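Local coordinates for protein-glutaminase (Chryseobacterium proteolyticum, PDB 3A54), which deamidates glutamine side chains within proteins to glutamate, releasing ammonia, and is made as a pro-enzyme, at residues T46-E51 with P152-Y157. The protein carries 1 engineered substitution. Sequence-based numbering, arbitrary orientation.
Sequences TQQFYE and PVDGCY. Engineered in segment 46-51: Q47 (natural residue Ala).
The carboxylate of D154 meets T46, Q47 and Q48 at once, a worked example of one buried acid gripping three successive residues of the chain's own 46-51 segment. The hydroxyl of T46 donates to D154 OD1 from OG1 on the syn side at 2.7 Å, while Q48 reaches the same OD1 through NE2 on the anti side at 2.8 Å, its amide roughly perpendicular to the carboxylate. The other oxygen, D154 OD2, accepts the nearly straight bond from Q47 N (2.9 Å, 176°) above one face of its plane and a bond from G155 N from the opposite face. T46 OG1 also accepts from Q48 N, closing an ST turn. Replacing D154 by an alanine would remove both oxygens and is likely to leave T46 OG1, Q47 N and Q48 NE2 without their acceptors.

Beyond this grip, the engineered Q47 (natural Ala) extends its chain, chi2 177°, toward the start of helix 156-169. Its OE1 accepts from C156 N at 3.1 Å, the donor lying above the amide plane, and takes a second bond from a water that also bridges to P152 O. Its NE2 is held by the backbone O of Y196.

C156 SG stands 3.0 Å from Q47 CD, the carbon of the amide, a close approach nearer than ordinary packing. C156, H197 and D217 have the geometry of a Cys-His-Asp triad, as in other enzymes of the papain-like clan, so C156 is probably the nucleophile. This placement is consistent with a glutamine presented as a substrate mimic, its carbonyl carbon before the sulfur and its oxygen in an oxyanion-hole-like site at the helix N-terminus.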
ATOM      1  N   THR A  46       1.827  -4.101   4.106  1.00 12.45           N
ATOM      2  CA  THR A  46       2.737  -4.495   3.035  1.00 11.95           C
ATOM      3  C   THR A  46       1.957  -4.960   1.804  1.00 11.24           C
ATOM      4  O   THR A  46       0.917  -5.611   1.934  1.00 12.65           O
ATOM      5  CB  THR A  46       3.726  -5.601   3.484  1.00 12.55           C
ATOM      6  OG1 THR A  46       4.525  -6.001   2.364  1.00 12.84           O
ATOM      7  CG2 THR A  46       2.982  -6.812   4.011  1.00 13.93           C
ATOM      8  N   GLN A  47       2.454  -4.622   0.613  1.00 11.15           N
ATOM      9  CA  GLN A  47       1.867  -5.098  -0.641  1.00 11.94           C
ATOM     10  C   GLN A  47       2.348  -6.487  -1.026  1.00 12.15           C
ATOM     11  O   GLN A  47       1.874  -7.070  -1.999  1.00 14.09           O
ATOM     12  CB  GLN A  47       2.245  -4.172  -1.790  1.00 14.43           C
ATOM     13  CG  GLN A  47       1.807  -2.760  -1.606  1.00 14.93           C
ATOM     14  CD  GLN A  47       2.266  -1.877  -2.748  1.00 13.37           C
ATOM     15  OE1 GLN A  47       3.302  -1.201  -2.653  1.00 13.94           O
ATOM     16  NE2 GLN A  47       1.498  -1.873  -3.840  1.00 12.17           N
ATOM     17  N   GLN A  48       3.310  -7.004  -0.282  1.00 13.45           N
ATOM     18  CA  GLN A  48       3.936  -8.235  -0.715  0.50 14.85           C
ATOM     19  C   GLN A  48       3.145  -9.493  -0.393  1.00 13.88           C
ATOM     20  O   GLN A  48       2.464  -9.588   0.626  1.00 14.58           O
ATOM     21  CB  GLN A  48       5.358  -8.306  -0.188  0.50 16.95           C
ATOM     22  CG  GLN A  48       6.159  -7.113  -0.656  0.50 17.72           C
ATOM     23  CD  GLN A  48       7.611  -7.213  -0.308  0.50 19.76           C
ATOM     24  OE1 GLN A  48       8.301  -8.136  -0.730  0.50 23.16           O
ATOM     25  NE2 GLN A  48       8.091  -6.260   0.456  0.50 17.71           N
ATOM     26  N   PHE A  49       3.216 -10.445  -1.321  1.00 13.31           N
ATOM     27  CA  PHE A  49       2.665 -11.776  -1.093  1.00 13.13           C
ATOM     28  C   PHE A  49       3.723 -12.652  -0.444  1.00 13.44           C
ATOM     29  O   PHE A  49       4.904 -12.603  -0.807  1.00 16.31           O
ATOM     30  CB  PHE A  49       2.248 -12.452  -2.394  1.00 13.44           C
ATOM     31  CG  PHE A  49       0.907 -12.027  -2.911  1.00 12.37           C
ATOM     32  CD1 PHE A  49       0.792 -11.393  -4.144  1.00 14.57           C
ATOM     33  CD2 PHE A  49      -0.248 -12.314  -2.197  1.00 13.85           C
ATOM     34  CE1 PHE A  49      -0.456 -11.033  -4.645  1.00 14.60           C
ATOM     35  CE2 PHE A  49      -1.491 -11.951  -2.692  1.00 15.09           C
ATOM     36  CZ  PHE A  49      -1.592 -11.309  -3.917  1.00 15.75           C
ATOM     37  N   TYR A  50       3.292 -13.456   0.513  1.00 13.30           N
ATOM     38  CA  TYR A  50       4.135 -14.481   1.100  1.00 13.57           C
ATOM     39  C   TYR A  50       3.564 -15.836   0.727  1.00 16.02           C
ATOM     40  O   TYR A  50       2.402 -15.955   0.370  1.00 21.54           O
ATOM     41  CB  TYR A  50       4.232 -14.286   2.613  1.00 14.19           C
ATOM     42  CG  TYR A  50       4.964 -13.015   2.925  1.00 16.28           C
ATOM     43  CD1 TYR A  50       4.305 -11.788   2.899  1.00 17.26           C
ATOM     44  CD2 TYR A  50       6.330 -13.025   3.180  1.00 20.02           C
ATOM     45  CE1 TYR A  50       4.986 -10.611   3.148  1.00 21.06           C
ATOM     46  CE2 TYR A  50       7.013 -11.858   3.437  1.00 23.61           C
ATOM     47  CZ  TYR A  50       6.336 -10.655   3.423  1.00 24.31           C
ATOM     48  OH  TYR A  50       7.016  -9.489   3.672  1.00 27.62           O
ATOM     49  N   GLU A  51       4.377 -16.872   0.779  1.00 14.32           N
ATOM     50  CA  GLU A  51       3.898 -18.180   0.364  0.60 16.23           C
ATOM     51  C   GLU A  51       4.157 -19.220   1.433  1.00 15.57           C
ATOM     52  O   GLU A  51       5.083 -19.091   2.230  1.00 16.57           O
ATOM     53  CB  GLU A  51       4.548 -18.602  -0.952  0.60 21.56           C
ATOM     54  CG  GLU A  51       6.052 -18.745  -0.876  0.60 24.86           C
ATOM     55  CD  GLU A  51       6.675 -19.115  -2.213  0.60 29.82           C
ATOM     56  OE1 GLU A  51       5.952 -19.643  -3.087  0.60 29.61           O
ATOM     57  OE2 GLU A  51       7.892 -18.883  -2.384  0.60 32.89           O
ATOM     58  N   PRO A 152       8.833   0.251  -7.042  1.00 14.68           N
ATOM     59  CA  PRO A 152       7.426  -0.141  -6.912  1.00 14.91           C
ATOM     60  C   PRO A 152       7.204  -1.439  -6.134  1.00 13.18           C
ATOM     61  O   PRO A 152       6.057  -1.854  -6.003  1.00 13.80           O
ATOM     62  CB  PRO A 152       6.999  -0.342  -8.368  1.00 16.93           C
ATOM     63  CG  PRO A 152       8.251  -0.784  -9.035  1.00 18.79           C
ATOM     64  CD  PRO A 152       9.296   0.130  -8.434  1.00 17.31           C
ATOM     65  N   VAL A 153       8.258  -2.075  -5.627  1.00 14.08           N
ATOM     66  CA  VAL A 153       8.104  -3.344  -4.910  1.00 13.58           C
ATOM     67  C   VAL A 153       7.111  -3.251  -3.748  1.00 13.44           C
ATOM     68  O   VAL A 153       6.258  -4.130  -3.576  1.00 13.71           O
ATOM     69  CB  VAL A 153       9.470  -3.883  -4.409  1.00 13.76           C
ATOM     70  CG1 VAL A 153       9.271  -5.110  -3.532  1.00 15.15           C
ATOM     71  CG2 VAL A 153      10.354  -4.225  -5.602  1.00 15.19           C
ATOM     72  N   ASP A 154       7.203  -2.179  -2.967  1.00 12.38           N
ATOM     73  CA  ASP A 154       6.369  -2.041  -1.777  1.00 12.70           C
ATOM     74  C   ASP A 154       6.373  -0.584  -1.362  1.00 13.25           C
ATOM     75  O   ASP A 154       7.103   0.241  -1.933  1.00 14.25           O
ATOM     76  CB  ASP A 154       6.926  -2.915  -0.645  1.00 12.78           C
ATOM     77  CG  ASP A 154       5.860  -3.378   0.349  1.00 13.76           C
ATOM     78  OD1 ASP A 154       6.153  -4.329   1.098  1.00 15.68           O
ATOM     79  OD2 ASP A 154       4.747  -2.807   0.398  1.00 13.58           O
ATOM     80  N   GLY A 155       5.543  -0.257  -0.379  0.50 12.49           N
ATOM     81  CA  GLY A 155       5.518   1.079   0.181  0.50 12.71           C
ATOM     82  C   GLY A 155       4.493   2.015  -0.432  0.50 12.40           C
ATOM     83  O   GLY A 155       4.556   3.220  -0.206  0.50 13.11           O
ATOM     84  N   CYS A 156       3.545   1.467  -1.193  1.00 11.37           N
ATOM     85  CA  CYS A 156       2.509   2.298  -1.825  1.00 11.87           C
ATOM     86  C   CYS A 156       1.832   3.214  -0.815  1.00 11.57           C
ATOM     87  O   CYS A 156       1.505   4.370  -1.123  1.00 12.42           O
ATOM     88  CB  CYS A 156       1.457   1.440  -2.534  1.00 12.96           C
ATOM     89  SG  CYS A 156       0.581   0.253  -1.471  1.00 13.42           S
ATOM     90  N   TYR A 157       1.622   2.683   0.386  1.00 11.91           N
ATOM     91  CA  TYR A 157       0.923   3.399   1.442  1.00 12.13           C
ATOM     92  C   TYR A 157       1.672   4.659   1.856  1.00 12.57           C
ATOM     93  O   TYR A 157       1.066   5.718   2.069  1.00 12.74           O
ATOM     94  CB  TYR A 157       0.715   2.483   2.651  1.00 13.21           C
ATOM     95  CG  TYR A 157       1.969   1.762   3.126  1.00 13.50           C
ATOM     96  CD1 TYR A 157       2.348   0.535   2.581  1.00 14.52           C
ATOM     97  CD2 TYR A 157       2.766   2.311   4.123  1.00 15.42           C
ATOM     98  CE1 TYR A 157       3.499  -0.119   3.023  1.00 14.75           C
ATOM     99  CE2 TYR A 157       3.907   1.663   4.575  1.00 16.48           C
ATOM    100  CZ  TYR A 157       4.270   0.459   4.021  1.00 15.52           C
ATOM    101  OH  TYR A 157       5.404  -0.165   4.486  1.00 19.06           O
TER
HETATM  102  O   HOH W   1       4.528  -0.013  -4.674  1.00 14.63           O